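Local coordinates for protein methyl-accepting chemotaxis sensory transducer (Anaeromyxobacter dehalogenans, PDB 4K08) that probably senses small-molecule signals in the periplasm through a PAS-like Cache domain and relays them to the chemotaxis machinery, at residues 22-25 with 26-30. Residues are numbered along the deposited sequence; the frame is centred on the assembly and turned at random.
Sequences VEHQ and GARAA. With ZN (zinc ion), chain B.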
loop_
_atom_site.group_PDB
_atom_site.type_symbol
_atom_site.label_atom_id
_atom_site.label_comp_id
_atom_site.label_asym_id
_atom_site.label_seq_id
_atom_site.Cartn_x
_atom_site.Cartn_y
_atom_site.Cartn_z
ATOM N N VAL A 22 2.185 -11.332 1.634
ATOM C CA VAL A 22 2.343 -10.982 3.042
ATOM C C VAL A 22 1.789 -12.102 3.988
ATOM O O VAL A 22 2.518 -12.548 4.907
ATOM C CB VAL A 22 1.745 -9.595 3.361
ATOM C CG1 VAL A 22 1.730 -9.374 4.884
ATOM C CG2 VAL A 22 2.542 -8.480 2.636
ATOM N N GLU A 23 0.566 -12.597 3.750
ATOM C CA GLU A 23 0.017 -13.668 4.608
ATOM C C GLU A 23 0.920 -14.884 4.586
ATOM O O GLU A 23 1.171 -15.476 5.619
ATOM C CB GLU A 23 -1.414 -14.072 4.224
ATOM C CG GLU A 23 -2.447 -12.987 4.515
ATOM C CD GLU A 23 -3.875 -13.514 4.679
ATOM O OE1 GLU A 23 -4.134 -14.682 4.295
ATOM O OE2 GLU A 23 -4.734 -12.751 5.199
ATOM N N HIS A 24 1.445 -15.230 3.410
ATOM C CA HIS A 24 2.320 -16.400 3.271
ATOM C C HIS A 24 3.533 -16.330 4.185
ATOM O O HIS A 24 3.895 -17.328 4.825
ATOM C CB HIS A 24 2.804 -16.571 1.820
ATOM C CG HIS A 24 3.422 -17.909 1.553
ATOM N ND1 HIS A 24 2.740 -19.095 1.752
ATOM C CD2 HIS A 24 4.666 -18.251 1.136
ATOM C CE1 HIS A 24 3.530 -20.108 1.447
ATOM N NE2 HIS A 24 4.708 -19.626 1.078
ATOM N N GLN A 25 4.169 -15.155 4.242
ATOM C CA GLN A 25 5.325 -14.955 5.124
ATOM C C GLN A 25 4.910 -15.005 6.608
ATOM O O GLN A 25 5.589 -15.642 7.425
ATOM C CB GLN A 25 6.060 -13.640 4.795
ATOM C CG GLN A 25 6.759 -13.654 3.448
ATOM C CD GLN A 25 7.700 -14.863 3.307
ATOM O OE1 GLN A 25 8.478 -15.186 4.217
ATOM N NE2 GLN A 25 7.610 -15.547 2.175
ATOM N N GLY A 26 3.793 -14.355 6.938
ATOM C CA GLY A 26 3.265 -14.353 8.302
ATOM C C GLY A 26 2.984 -15.757 8.826
ATOM O O GLY A 26 3.249 -16.056 10.001
ATOM N N ALA A 27 2.419 -16.603 7.964
ATOM C CA ALA A 27 2.127 -17.995 8.281
ATOM C C ALA A 27 3.407 -18.758 8.636
ATOM O O ALA A 27 3.427 -19.563 9.571
ATOM C CB ALA A 27 1.430 -18.658 7.104
ATOM N N ARG A 28 4.480 -18.513 7.894
ATOM C CA ARG A 28 5.745 -19.169 8.174
ATOM C C ARG A 28 6.275 -18.732 9.544
ATOM O O ARG A 28 6.773 -19.558 10.340
ATOM C CB ARG A 28 6.748 -18.880 7.058
ATOM C CG ARG A 28 6.349 -19.485 5.704
ATOM C CD ARG A 28 7.348 -19.086 4.642
ATOM N NE ARG A 28 8.693 -19.531 4.982
ATOM C CZ ARG A 28 9.807 -18.833 4.778
ATOM N NH1 ARG A 28 9.760 -17.620 4.224
ATOM N NH2 ARG A 28 10.979 -19.353 5.134
ATOM N N ALA A 29 6.150 -17.442 9.857
ATOM C CA ALA A 29 6.505 -16.998 11.214
ATOM C C ALA A 29 5.618 -17.682 12.275
ATOM O O ALA A 29 6.122 -18.096 13.342
ATOM C CB ALA A 29 6.443 -15.482 11.332
ATOM N N ALA A 30 4.321 -17.822 11.980
ATOM C CA ALA A 30 3.357 -18.419 12.926
ATOM C C ALA A 30 3.724 -19.865 13.258
ATOM O O ALA A 30 3.650 -20.284 14.418
ATOM C CB ALA A 30 1.924 -18.353 12.375
HETATM ZN ZN ZN B . 5.653 -20.958 -0.183
HETATM O O HOH W 1 5.840 -22.605 1.618
#
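Q25 and R28, one turn apart, lay their side chains alongside each other, pointing the same way. The glutamine bends at its second torsion (chi2 -53°), which brings OE1 to 2.8 Å from NH1 of R28. This hydrogen bond is weak, since its N-H points well off the oxygen; OE1 meets the guanidinium at its edge, while amide and guanidinium planes stand 79° apart. The helix backbone holds the turn: G26 N bonds V22 O at 3.0 Å, A27 N bonds E23 O at 2.9 Å and A29 N bonds Q25 O at 3.1 Å, with R28 N to H24 O weaker at 3.3 Å. G26, buried and without a side chain, suits the close-packed side, where V22 rests on L47 and small A29 on A39. Segments 22-25 and 26-30 form the last turns of helix 5-30, the long N-terminal helix of the Cache domain, which packs here on helix 36-49. On the solvent side, exposed H24 swings its imidazole out, CG anti to the backbone N (chi1 -166°), so that NE2 can ligate zinc at 2.1 Å, with a water also on the metal. Long, many-donor R28 also reaches E33 in a weak ion pair; with an alanine in place of R28, Q25 OE1 would probably lose this donor and E33 its distant positive partner.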